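Local coordinates for putative lipoprotein YerB (Bacillus subtilis, PDB 2PSB) that is of unknown function but is probably a membrane-anchored lipoprotein and interacts with PcrA, at residues A[143-147]-A[148-152]; A[14-17]-A[18-21]; A[87-90]-A[91-94]; A[278-282]-A[283-287]; A[39-42]-A[43-46]. All coordinates share one frame; numbering follows the deposited sequence.

Along the chain the contacts run in the order interaction 2, 5, 3, 1 and 4, none overlapping another. Interaction 2 folds the N-terminal loop before strand 33-37, and interaction 5 the loop after that strand. Interaction 3 is helix 87-94, with its centre about 10 Å from that of the chain; interaction 1 is the junction of strand 143-146 with helix 147-157. Interactions 1, 3 and 5 all lie in the N-terminal DUF3048 range, 1 and 5 with nearest atoms about 5 Å apart. Interaction 4, a hairpin in the C-terminal DUF3048 range, is about 36 Å from interaction 1, centre to centre, on the opposite side of the molecule. All five are local and none touches another.

Interaction 1: residues A[143-147]-A[148-152]; sequences SYTSY and DYIKK
K151 lays its aliphatic chain across the aromatic ring of Y147, one turn back, just where strand 143-146 gives way to helix 147-157 through an N-cap at S146. The methylene CD of K151 stands 3.3 Å from the centroid of the Y147 ring, a CH-pi contact over the middle of one face. The lysine chain, bent at its second and third torsions, keeps its CG and CD against the ring while NZ stays near the CD2-CE2 side. A long methylene chain with a charged end suits this partly exposed place. The backbones of the same two residues are also joined, K151 N donating to Y147 O at 2.9 Å.

Serine is a classic N-cap residue because its short hydroxyl can turn back to an amide of the first turn. With chi1 at 69°, OG of S146 also lies over one face of the Y149 ring. T145 OG1 sits at the edge of that ring but is bonded to L130 O. Strand 143-146 is the middle one of three, beside strand 78-79, which carries T78, a phosphorylation site unmodified here. The cap itself is a fairly straight bond: Y149 N gives its hydrogen to S146 OG at 3.1 Å, with 159° at the hydrogen.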
loop_
_atom_site.group_PDB
_atom_site.type_symbol
_atom_site.label_atom_id
_atom_site.label_comp_id
_atom_site.label_asym_id
_atom_site.label_seq_id
_atom_site.Cartn_x
_atom_site.Cartn_y
_atom_site.Cartn_z
ATOM N N SER A 143 -17.015 3.221 -4.640
ATOM C CA SER A 143 -16.675 2.140 -5.560
ATOM C C SER A 143 -15.874 0.970 -4.955
ATOM O O SER A 143 -14.720 1.131 -4.553
ATOM C CB SER A 143 -15.920 2.745 -6.749
ATOM O OG SER A 143 -15.429 1.736 -7.603
ATOM N N TYR A 144 -16.499 -0.204 -4.898
ATOM C CA TYR A 144 -15.862 -1.400 -4.348
ATOM C C TYR A 144 -15.898 -2.621 -5.272
ATOM O O TYR A 144 -16.619 -2.656 -6.266
ATOM C CB TYR A 144 -16.549 -1.846 -3.058
ATOM C CG TYR A 144 -16.555 -0.841 -1.939
ATOM C CD1 TYR A 144 -17.448 0.233 -1.939
ATOM C CD2 TYR A 144 -15.651 -0.954 -0.881
ATOM C CE1 TYR A 144 -17.444 1.172 -0.913
ATOM C CE2 TYR A 144 -15.631 -0.027 0.153
ATOM C CZ TYR A 144 -16.528 1.039 0.130
ATOM O OH TYR A 144 -16.499 1.973 1.134
ATOM N N THR A 145 -15.100 -3.622 -4.906
ATOM C CA THR A 145 -15.073 -4.908 -5.588
ATOM C C THR A 145 -14.756 -5.929 -4.507
ATOM O O THR A 145 -14.746 -5.587 -3.323
ATOM C CB THR A 145 -14.020 -5.006 -6.699
ATOM O OG1 THR A 145 -14.150 -6.280 -7.340
ATOM C CG2 THR A 145 -12.615 -4.880 -6.136
ATOM N N SER A 146 -14.495 -7.172 -4.904
ATOM C CA SER A 146 -14.195 -8.237 -3.950
ATOM C C SER A 146 -13.220 -9.211 -4.574
ATOM O O SER A 146 -13.084 -9.248 -5.791
ATOM C CB SER A 146 -15.481 -8.980 -3.569
ATOM O OG SER A 146 -15.982 -9.732 -4.669
ATOM N N TYR A 147 -12.535 -9.999 -3.753
ATOM C CA TYR A 147 -11.592 -10.965 -4.299
ATOM C C TYR A 147 -12.326 -11.933 -5.228
ATOM O O TYR A 147 -11.800 -12.341 -6.254
ATOM C CB TYR A 147 -10.887 -11.755 -3.186
ATOM C CG TYR A 147 -9.911 -12.778 -3.733
ATOM C CD1 TYR A 147 -8.988 -12.417 -4.711
ATOM C CD2 TYR A 147 -9.901 -14.098 -3.271
ATOM C CE1 TYR A 147 -8.079 -13.328 -5.225
ATOM C CE2 TYR A 147 -8.981 -15.034 -3.779
ATOM C CZ TYR A 147 -8.072 -14.633 -4.757
ATOM O OH TYR A 147 -7.132 -15.501 -5.272
ATOM N N ASP A 148 -13.548 -12.297 -4.865
ATOM C CA ASP A 148 -14.337 -13.203 -5.694
ATOM C C ASP A 148 -14.590 -12.568 -7.064
ATOM O O ASP A 148 -14.454 -13.227 -8.090
ATOM C CB ASP A 148 -15.676 -13.524 -5.018
ATOM C CG ASP A 148 -16.392 -14.689 -5.672
ATOM O OD1 ASP A 148 -15.936 -15.841 -5.501
ATOM O OD2 ASP A 148 -17.405 -14.458 -6.370
ATOM N N TYR A 149 -14.946 -11.285 -7.088
ATOM C CA TYR A 149 -15.193 -10.606 -8.357
ATOM C C TYR A 149 -13.890 -10.369 -9.106
ATOM O O TYR A 149 -13.851 -10.376 -10.336
ATOM C CB TYR A 149 -15.907 -9.268 -8.126
ATOM C CG TYR A 149 -17.360 -9.415 -7.722
ATOM C CD1 TYR A 149 -17.971 -10.672 -7.688
ATOM C CD2 TYR A 149 -18.131 -8.300 -7.413
ATOM C CE1 TYR A 149 -19.319 -10.813 -7.362
ATOM C CE2 TYR A 149 -19.476 -8.427 -7.086
ATOM C CZ TYR A 149 -20.068 -9.686 -7.062
ATOM O OH TYR A 149 -21.408 -9.812 -6.749
ATOM N N ILE A 150 -12.823 -10.143 -8.358
ATOM C CA ILE A 150 -11.527 -9.922 -8.969
ATOM C C ILE A 150 -11.092 -11.193 -9.695
ATOM O O ILE A 150 -10.496 -11.138 -10.768
ATOM C CB ILE A 150 -10.498 -9.540 -7.903
ATOM C CG1 ILE A 150 -10.914 -8.201 -7.272
ATOM C CG2 ILE A 150 -9.096 -9.482 -8.517
ATOM C CD1 ILE A 150 -10.228 -7.887 -5.952
ATOM N N LYS A 151 -11.391 -12.339 -9.095
ATOM C CA LYS A 151 -11.056 -13.615 -9.711
ATOM C C LYS A 151 -11.856 -13.764 -11.004
ATOM O O LYS A 151 -11.311 -14.137 -12.048
ATOM C CB LYS A 151 -11.372 -14.764 -8.753
ATOM C CG LYS A 151 -10.313 -14.966 -7.694
ATOM C CD LYS A 151 -10.924 -15.358 -6.346
ATOM C CE LYS A 151 -11.552 -16.728 -6.348
ATOM N NZ LYS A 151 -11.945 -17.107 -4.954
ATOM N N LYS A 152 -13.145 -13.445 -10.936
ATOM C CA LYS A 152 -14.000 -13.547 -12.111
ATOM C C LYS A 152 -13.481 -12.675 -13.249
ATOM O O LYS A 152 -13.542 -13.068 -14.415
ATOM C CB LYS A 152 -15.447 -13.176 -11.762
ATOM C CG LYS A 152 -16.129 -14.168 -10.822
ATOM C CD LYS A 152 -15.927 -15.616 -11.284
ATOM C CE LYS A 152 -16.554 -16.620 -10.310
ATOM N NZ LYS A 152 -16.330 -18.057 -10.687
#

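Interaction 2: residues A[14-17]-A[18-21]; sequences LKAP and LTGL
P17, held by its ring at a phi of -54°, and L18 form the two corners of a turn; T19 after them is more extended, and G20 swings to a positive phi of 81°, which brings its amide back to the carbonyl of A16. A weak bond from T19 N to A16 O, 3.4 Å, spans the type I turn at P17 and L18, with proline at the first corner, a place its fixed phi suits. The stronger bond to the same oxygen, from G20 N at 2.8 Å, spans one residue more. Glycine fits position 20 because a side chain there would press on the carbonyl oxygen of T19. Beyond it the chain returns alongside itself, and A16 N donates a hydrogen bond to L21 O at 2.6 Å.

K15 runs extended, its CD 3.4 Å from G20 O, until the last torsion, chi4 at -62°, bends the ammonium aside. NZ there donates to a water at 2.8 Å, which makes a weak water-mediated link between K15 and G20 O. L18 packs on L168. This is a four-residue reversal, ending in a glycine of positive phi, of the kind that closes tight beta-hairpins, although neither arm here is a strand.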
loop_
_atom_site.group_PDB
_atom_site.type_symbol
_atom_site.label_atom_id
_atom_site.label_comp_id
_atom_site.label_asym_id
_atom_site.label_seq_id
_atom_site.Cartn_x
_atom_site.Cartn_y
_atom_site.Cartn_z
ATOM N N LEU A 14 5.284 -24.109 5.322
ATOM C CA LEU A 14 5.988 -23.006 4.680
ATOM C C LEU A 14 5.527 -21.605 5.108
ATOM O O LEU A 14 4.494 -21.452 5.761
ATOM C CB LEU A 14 5.894 -23.172 3.162
ATOM C CG LEU A 14 4.596 -23.779 2.623
ATOM C CD1 LEU A 14 3.469 -22.772 2.749
ATOM C CD2 LEU A 14 4.789 -24.185 1.170
ATOM N N LYS A 15 6.312 -20.591 4.746
ATOM C CA LYS A 15 6.013 -19.205 5.099
ATOM C C LYS A 15 5.458 -18.397 3.926
ATOM O O LYS A 15 5.657 -18.754 2.769
ATOM C CB LYS A 15 7.278 -18.507 5.615
ATOM C CG LYS A 15 7.875 -19.106 6.879
ATOM C CD LYS A 15 9.187 -18.414 7.226
ATOM C CE LYS A 15 9.847 -19.038 8.441
ATOM N NZ LYS A 15 9.001 -18.915 9.654
ATOM N N ALA A 16 4.758 -17.306 4.232
ATOM C CA ALA A 16 4.202 -16.450 3.191
ATOM C C ALA A 16 5.290 -15.475 2.739
ATOM O O ALA A 16 6.019 -14.914 3.560
ATOM C CB ALA A 16 2.994 -15.699 3.716
ATOM N N PRO A 17 5.412 -15.267 1.419
ATOM C CA PRO A 17 6.395 -14.382 0.784
ATOM C C PRO A 17 6.418 -12.946 1.300
ATOM O O PRO A 17 7.472 -12.388 1.584
ATOM C CB PRO A 17 5.996 -14.414 -0.697
ATOM C CG PRO A 17 5.171 -15.653 -0.834
ATOM C CD PRO A 17 4.415 -15.718 0.438
ATOM N N LEU A 18 5.240 -12.352 1.417
ATOM C CA LEU A 18 5.143 -10.963 1.822
ATOM C C LEU A 18 4.930 -10.681 3.299
ATOM O O LEU A 18 4.861 -9.520 3.703
ATOM C CB LEU A 18 4.052 -10.295 0.985
ATOM C CG LEU A 18 4.255 -10.544 -0.522
ATOM C CD1 LEU A 18 3.315 -9.660 -1.319
ATOM C CD2 LEU A 18 5.716 -10.266 -0.916
ATOM N N THR A 19 4.863 -11.730 4.109
ATOM C CA THR A 19 4.658 -11.546 5.538
ATOM C C THR A 19 5.683 -12.297 6.386
ATOM O O THR A 19 5.999 -11.888 7.508
ATOM C CB THR A 19 3.257 -12.001 5.941
ATOM O OG1 THR A 19 2.957 -11.508 7.247
ATOM C CG2 THR A 19 3.187 -13.511 5.960
ATOM N N GLY A 20 6.196 -13.400 5.853
ATOM C CA GLY A 20 7.175 -14.172 6.593
ATOM C C GLY A 20 6.544 -15.088 7.624
ATOM O O GLY A 20 7.247 -15.803 8.337
ATOM N N LEU A 21 5.216 -15.050 7.711
ATOM C CA LEU A 21 4.466 -15.889 8.638
ATOM C C LEU A 21 4.134 -17.203 7.946
ATOM O O LEU A 21 3.973 -17.248 6.725
ATOM C CB LEU A 21 3.167 -15.194 9.061
ATOM C CG LEU A 21 3.130 -14.228 10.254
ATOM C CD1 LEU A 21 4.500 -13.730 10.625
ATOM C CD2 LEU A 21 2.214 -13.068 9.900
HETATM O O HOH W 1 8.855 -16.642 11.211
#

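Interaction 3: residues A[87-90]-A[91-94]; sequences EYFV and TLSN
F89 and L92, less than one helical turn apart, turn their side chains to the same flank of helix 87-94, where CD1 of L92 approaches the phenylalanine ring obliquely, 4.0 Å from CD1 of F89. One ring face of F89 is taken by its neighbour Y88, whose CD2 stands 4.0 Å above the middle of the plane. Flat and branched hydrocarbon groups suit this buried flank: F89 and L92 both press on L68 of strand 65-71, and F89 also on F100 of strand 99-102. V90 faces elsewhere, toward helix 107-114, where it touches L113.

T91 behaves differently, for its hydroxyl bends back to the helix itself. With OG1 opposite the carbonyl carbon (chi1 -56°), T91 OG1 donates to E87 O at 3.2 Å, coming from above the carbonyl plane, about 50° out of it. The amide T91 N takes the same oxygen at 3.0 Å, nearly along the C=O axis, so T91 alone gives E87 O two donors. With an alanine here, E87 O would probably keep the amide but lose the hydroxyl as a donor.

The helical backbone bonds continue with S93 N to F89 O at 2.8 Å and N94 N to V90 O at 3.0 Å. Hydrocarbon thus makes most of the packing against the neighbouring strands, whereas the threonine turns its hydroxyl back to its own helix, meeting its own polar need at the partly exposed surface.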
loop_
_atom_site.group_PDB
_atom_site.type_symbol
_atom_site.label_atom_id
_atom_site.label_comp_id
_atom_site.label_asym_id
_atom_site.label_seq_id
_atom_site.Cartn_x
_atom_site.Cartn_y
_atom_site.Cartn_z
ATOM N N GLU A 87 1.205 6.365 -11.997
ATOM C CA GLU A 87 2.395 5.670 -12.454
ATOM C C GLU A 87 3.144 4.978 -11.331
ATOM O O GLU A 87 3.381 3.772 -11.404
ATOM C CB GLU A 87 3.347 6.625 -13.181
ATOM C CG GLU A 87 2.932 6.935 -14.604
ATOM C CD GLU A 87 2.391 8.337 -14.770
ATOM O OE1 GLU A 87 1.521 8.747 -13.968
ATOM O OE2 GLU A 87 2.831 9.024 -15.720
ATOM N N TYR A 88 3.515 5.731 -10.296
ATOM C CA TYR A 88 4.244 5.146 -9.182
ATOM C C TYR A 88 3.542 3.930 -8.575
ATOM O O TYR A 88 4.203 3.040 -8.053
ATOM C CB TYR A 88 4.559 6.189 -8.092
ATOM C CG TYR A 88 3.515 7.254 -7.864
ATOM C CD1 TYR A 88 3.501 8.423 -8.635
ATOM C CD2 TYR A 88 2.567 7.120 -6.858
ATOM C CE1 TYR A 88 2.575 9.431 -8.398
ATOM C CE2 TYR A 88 1.632 8.124 -6.614
ATOM C CZ TYR A 88 1.646 9.279 -7.387
ATOM O OH TYR A 88 0.746 10.296 -7.145
ATOM N N PHE A 89 2.215 3.880 -8.644
ATOM C CA PHE A 89 1.503 2.720 -8.109
ATOM C C PHE A 89 1.648 1.505 -9.035
ATOM O O PHE A 89 1.757 0.366 -8.580
ATOM C CB PHE A 89 0.018 3.048 -7.884
ATOM C CG PHE A 89 -0.231 3.897 -6.668
ATOM C CD1 PHE A 89 0.267 3.509 -5.425
ATOM C CD2 PHE A 89 -0.960 5.082 -6.758
ATOM C CE1 PHE A 89 0.047 4.287 -4.285
ATOM C CE2 PHE A 89 -1.189 5.868 -5.632
ATOM C CZ PHE A 89 -0.683 5.467 -4.389
ATOM N N VAL A 90 1.652 1.745 -10.339
ATOM C CA VAL A 90 1.814 0.650 -11.289
ATOM C C VAL A 90 3.184 0.037 -11.035
ATOM O O VAL A 90 3.334 -1.181 -10.958
ATOM C CB VAL A 90 1.753 1.147 -12.751
ATOM C CG1 VAL A 90 2.068 0.001 -13.699
ATOM C CG2 VAL A 90 0.383 1.717 -13.051
ATOM N N THR A 91 4.174 0.904 -10.876
ATOM C CA THR A 91 5.551 0.493 -10.628
ATOM C C THR A 91 5.681 -0.313 -9.326
ATOM O O THR A 91 6.402 -1.306 -9.266
ATOM C CB THR A 91 6.469 1.734 -10.548
ATOM O OG1 THR A 91 6.330 2.501 -11.752
ATOM C CG2 THR A 91 7.920 1.331 -10.372
ATOM N N LEU A 92 4.980 0.134 -8.292
ATOM C CA LEU A 92 5.017 -0.528 -6.997
ATOM C C LEU A 92 4.332 -1.888 -7.074
ATOM O O LEU A 92 4.830 -2.873 -6.538
ATOM C CB LEU A 92 4.334 0.355 -5.944
ATOM C CG LEU A 92 5.044 1.683 -5.649
ATOM C CD1 LEU A 92 4.151 2.575 -4.794
ATOM C CD2 LEU A 92 6.361 1.401 -4.955
ATOM N N SER A 93 3.191 -1.930 -7.747
ATOM C CA SER A 93 2.451 -3.173 -7.909
ATOM C C SER A 93 3.330 -4.210 -8.591
ATOM O O SER A 93 3.366 -5.371 -8.183
ATOM C CB SER A 93 1.203 -2.937 -8.760
ATOM O OG SER A 93 0.471 -4.135 -8.911
ATOM N N ASN A 94 4.048 -3.769 -9.624
ATOM C CA ASN A 94 4.923 -4.635 -10.407
ATOM C C ASN A 94 6.055 -5.268 -9.619
ATOM O O ASN A 94 6.613 -6.279 -10.034
ATOM C CB ASN A 94 5.488 -3.853 -11.599
ATOM C CG ASN A 94 4.522 -3.792 -12.765
ATOM O OD1 ASN A 94 4.706 -3.008 -13.693
ATOM N ND2 ASN A 94 3.496 -4.627 -12.728
#

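Interaction 4: residues A[278-282]-A[283-287]; sequences VPVKD and GKWLP
The indole of W285 has the methyl CG1 of V278 over one face, 3.4 Å above the plane and displaced toward the rim, while CG1 of V280 reaches its CD1 obliquely at 4.0 Å. The three side chains share one side of a beta-hairpin, strand 276-281 turning back into the short, weakly bonded strand 284-285. CG1 of V278 makes a CH-pi contact, 3.8 Å from the centroid of the six-membered ring of W285. A beta-branched residue suits the strand here, since one branch can reach across to the indole; in V278 that is CG1, placed opposite the backbone N with chi1 at -171°. V273 of strand 264-273 also touches the indole.

Two residues, D282 and G283, make the reversal, both with positive phi, as in a type I' turn. Glycine is apt at 283, where a CB would clash with D282 O. K281 N donates to K284 O at 2.7 Å; the returning bond, K284 N to K281 O, is longer and comes from well above the carbonyl plane.

V280 and W285 form a non-hydrogen-bonded antiparallel pair. On the other side L286 sets its CD1 3.8 Å from CB of K281 and its CB near the ring of P279. At the open end the hairpin is fastened by a nearly straight bond: L286 N to P279 O, 2.9 Å, with 173° at the hydrogen.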
loop_
_atom_site.group_PDB
_atom_site.type_symbol
_atom_site.label_atom_id
_atom_site.label_comp_id
_atom_site.label_asym_id
_atom_site.label_seq_id
_atom_site.Cartn_x
_atom_site.Cartn_y
_atom_site.Cartn_z
ATOM N N VAL A 278 13.936 -1.300 -1.357
ATOM C CA VAL A 278 14.636 -2.041 -0.324
ATOM C C VAL A 278 15.411 -1.170 0.645
ATOM O O VAL A 278 16.258 -0.392 0.234
ATOM C CB VAL A 278 15.628 -3.042 -0.958
ATOM C CG1 VAL A 278 16.202 -3.959 0.105
ATOM C CG2 VAL A 278 14.941 -3.826 -2.057
ATOM N N PRO A 279 15.127 -1.293 1.953
ATOM C CA PRO A 279 15.849 -0.493 2.951
ATOM C C PRO A 279 17.259 -1.085 3.069
ATOM O O PRO A 279 17.415 -2.294 3.242
ATOM C CB PRO A 279 15.024 -0.694 4.220
ATOM C CG PRO A 279 14.491 -2.116 4.043
ATOM C CD PRO A 279 14.106 -2.152 2.586
ATOM N N VAL A 280 18.283 -0.251 2.943
ATOM C CA VAL A 280 19.650 -0.750 3.026
ATOM C C VAL A 280 20.499 0.151 3.904
ATOM O O VAL A 280 20.424 1.371 3.808
ATOM C CB VAL A 280 20.307 -0.845 1.633
ATOM C CG1 VAL A 280 19.515 -1.809 0.746
ATOM C CG2 VAL A 280 20.368 0.525 0.995
ATOM N N LYS A 281 21.306 -0.457 4.760
ATOM C CA LYS A 281 22.154 0.309 5.645
ATOM C C LYS A 281 23.506 -0.358 5.833
ATOM O O LYS A 281 23.591 -1.548 6.127
ATOM C CB LYS A 281 21.458 0.509 6.997
ATOM C CG LYS A 281 21.990 1.714 7.774
ATOM C CD LYS A 281 22.112 2.926 6.849
ATOM C CE LYS A 281 22.715 4.131 7.549
ATOM N NZ LYS A 281 23.145 5.174 6.577
ATOM N N ASP A 282 24.554 0.439 5.652
ATOM C CA ASP A 282 25.938 0.001 5.782
ATOM C C ASP A 282 26.263 -1.089 4.792
ATOM O O ASP A 282 26.978 -2.035 5.097
ATOM C CB ASP A 282 26.230 -0.479 7.205
ATOM C CG ASP A 282 25.904 0.570 8.246
ATOM O OD1 ASP A 282 26.019 1.776 7.936
ATOM O OD2 ASP A 282 25.530 0.186 9.374
ATOM N N GLY A 283 25.714 -0.958 3.595
ATOM C CA GLY A 283 25.989 -1.942 2.569
ATOM C C GLY A 283 25.200 -3.232 2.645
ATOM O O GLY A 283 25.559 -4.217 1.994
ATOM N N LYS A 284 24.134 -3.250 3.436
ATOM C CA LYS A 284 23.312 -4.449 3.528
ATOM C C LYS A 284 21.832 -4.146 3.654
ATOM O O LYS A 284 21.434 -3.078 4.114
ATOM C CB LYS A 284 23.756 -5.328 4.696
ATOM C CG LYS A 284 23.946 -4.589 6.004
ATOM C CD LYS A 284 24.387 -5.535 7.110
ATOM C CE LYS A 284 25.634 -6.324 6.726
ATOM N NZ LYS A 284 26.074 -7.221 7.837
ATOM N N TRP A 285 21.022 -5.100 3.212
ATOM C CA TRP A 285 19.570 -4.993 3.281
ATOM C C TRP A 285 19.159 -5.133 4.738
ATOM O O TRP A 285 19.684 -5.988 5.460
ATOM C CB TRP A 285 18.900 -6.144 2.530
ATOM C CG TRP A 285 19.092 -6.196 1.054
ATOM C CD1 TRP A 285 20.164 -5.736 0.332
ATOM C CD2 TRP A 285 18.209 -6.814 0.114
ATOM N NE1 TRP A 285 19.996 -6.039 -0.999
ATOM C CE2 TRP A 285 18.806 -6.699 -1.162
ATOM C CE3 TRP A 285 16.966 -7.457 0.228
ATOM C CZ2 TRP A 285 18.202 -7.205 -2.325
ATOM C CZ3 TRP A 285 16.361 -7.961 -0.927
ATOM C CH2 TRP A 285 16.984 -7.830 -2.190
ATOM N N LEU A 286 18.227 -4.294 5.170
ATOM C CA LEU A 286 17.699 -4.389 6.519
ATOM C C LEU A 286 16.489 -5.315 6.383
ATOM O O LEU A 286 15.686 -5.151 5.472
ATOM C CB LEU A 286 17.258 -3.013 7.011
ATOM C CG LEU A 286 18.417 -2.103 7.413
ATOM C CD1 LEU A 286 17.927 -0.676 7.579
ATOM C CD2 LEU A 286 19.038 -2.627 8.703
ATOM N N PRO A 287 16.364 -6.324 7.261
ATOM C CA PRO A 287 15.205 -7.218 7.146
ATOM C C PRO A 287 13.950 -6.648 7.827
ATOM O O PRO A 287 14.030 -5.678 8.580
ATOM C CB PRO A 287 15.698 -8.490 7.829
ATOM C CG PRO A 287 16.523 -7.946 8.939
ATOM C CD PRO A 287 17.322 -6.836 8.259
#

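Interaction 5: residues A[39-42]-A[43-46]; sequences NHPK and ARPQ
R44 turns its guanidinium back on the loop that carries it and grips N39: NH2 of R44 donates to N39 O at 2.9 Å, the oxygen lying at the edge of the guanidinium and tilted 17° from its plane. CG opposite the carbonyl carbon (chi1 -46°) and a chain extended from CG to NE carry the group there. NE adds two weak bonds, one to the same carbonyl and one to N39 OD1. The far corner, NH1, makes a salt bridge with D213, so the arginine ties the turn to a more distant loop. Arginine suits the place because several donors are spread round one flat group at the end of a long reach. Were a leucine in its place, D213 would probably be left without its mate and N39 O without its strong donor.

OD1 of N39 also takes a weak bond from NE2 of Q46, the two amides being almost coplanar; the stronger partner of that NE2 is N38 O, and ND2 of N39 is bonded to T65. Within the 3-10 turn A43 N binds H40 O at 2.7 Å, and K42 N donates a hydrogen bond to ND1 of H40, near the ring plane, at 3.0 Å.

CA of P41 stands 3.6 Å above the plane of the R44 guanidinium, displaced toward its rim, and H40 stacks on H141. The loop joins strand 33-37 to strand 54-59, with N39 and Q46 resting on F67 of strand 65-71.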
loop_
_atom_site.group_PDB
_atom_site.type_symbol
_atom_site.label_atom_id
_atom_site.label_comp_id
_atom_site.label_asym_id
_atom_site.label_seq_id
_atom_site.Cartn_x
_atom_site.Cartn_y
_atom_site.Cartn_z
ATOM N N ASN A 39 -7.963 7.104 -0.184
ATOM C CA ASN A 39 -7.662 7.520 1.179
ATOM C C ASN A 39 -8.148 8.948 1.429
ATOM O O ASN A 39 -7.636 9.662 2.299
ATOM C CB ASN A 39 -6.173 7.400 1.498
ATOM C CG ASN A 39 -5.873 7.696 2.959
ATOM O OD1 ASN A 39 -6.560 7.203 3.861
ATOM N ND2 ASN A 39 -4.851 8.499 3.202
ATOM N N HIS A 40 -9.134 9.366 0.645
ATOM C CA HIS A 40 -9.727 10.679 0.818
ATOM C C HIS A 40 -10.537 10.538 2.096
ATOM O O HIS A 40 -11.144 9.497 2.329
ATOM C CB HIS A 40 -10.648 11.021 -0.355
ATOM C CG HIS A 40 -11.369 12.326 -0.197
ATOM N ND1 HIS A 40 -12.423 12.497 0.677
ATOM C CD2 HIS A 40 -11.173 13.528 -0.788
ATOM C CE1 HIS A 40 -12.848 13.745 0.615
ATOM N NE2 HIS A 40 -12.106 14.393 -0.265
ATOM N N PRO A 41 -10.559 11.582 2.942
ATOM C CA PRO A 41 -11.307 11.534 4.205
ATOM C C PRO A 41 -12.661 10.816 4.138
ATOM O O PRO A 41 -12.989 10.027 5.024
ATOM C CB PRO A 41 -11.439 13.005 4.574
ATOM C CG PRO A 41 -10.129 13.580 4.089
ATOM C CD PRO A 41 -9.967 12.918 2.728
ATOM N N LYS A 42 -13.432 11.083 3.088
ATOM C CA LYS A 42 -14.750 10.468 2.922
ATOM C C LYS A 42 -14.743 8.972 2.619
ATOM O O LYS A 42 -15.790 8.326 2.646
ATOM C CB LYS A 42 -15.537 11.192 1.817
ATOM C CG LYS A 42 -16.324 12.428 2.276
ATOM C CD LYS A 42 -17.347 12.060 3.347
ATOM C CE LYS A 42 -18.206 13.250 3.775
ATOM N NZ LYS A 42 -19.246 13.595 2.762
ATOM N N ALA A 43 -13.568 8.416 2.345
ATOM C CA ALA A 43 -13.458 6.996 2.021
ATOM C C ALA A 43 -13.133 6.128 3.239
ATOM O O ALA A 43 -13.089 4.901 3.143
ATOM C CB ALA A 43 -12.388 6.794 0.949
ATOM N N ARG A 44 -12.919 6.770 4.382
ATOM C CA ARG A 44 -12.559 6.073 5.619
ATOM C C ARG A 44 -13.777 5.769 6.464
ATOM O O ARG A 44 -14.690 6.578 6.550
ATOM C CB ARG A 44 -11.586 6.942 6.410
ATOM C CG ARG A 44 -10.465 7.518 5.559
ATOM C CD ARG A 44 -9.700 8.598 6.308
ATOM N NE ARG A 44 -8.724 9.242 5.441
ATOM C CZ ARG A 44 -8.097 10.377 5.720
ATOM N NH1 ARG A 44 -8.340 11.017 6.858
ATOM N NH2 ARG A 44 -7.224 10.872 4.856
ATOM N N PRO A 45 -13.819 4.579 7.086
ATOM C CA PRO A 45 -12.785 3.542 7.017
ATOM C C PRO A 45 -12.949 2.710 5.740
ATOM O O PRO A 45 -14.058 2.528 5.262
ATOM C CB PRO A 45 -13.050 2.724 8.277
ATOM C CG PRO A 45 -14.541 2.729 8.334
ATOM C CD PRO A 45 -14.895 4.171 8.013
ATOM N N GLN A 46 -11.839 2.214 5.203
ATOM C CA GLN A 46 -11.866 1.410 3.997
ATOM C C GLN A 46 -12.163 -0.044 4.342
ATOM O O GLN A 46 -12.259 -0.404 5.523
ATOM C CB GLN A 46 -10.524 1.518 3.275
ATOM C CG GLN A 46 -10.161 2.950 2.842
ATOM C CD GLN A 46 -9.338 3.707 3.882
ATOM O OE1 GLN A 46 -9.454 3.466 5.091
ATOM N NE2 GLN A 46 -8.515 4.639 3.416
#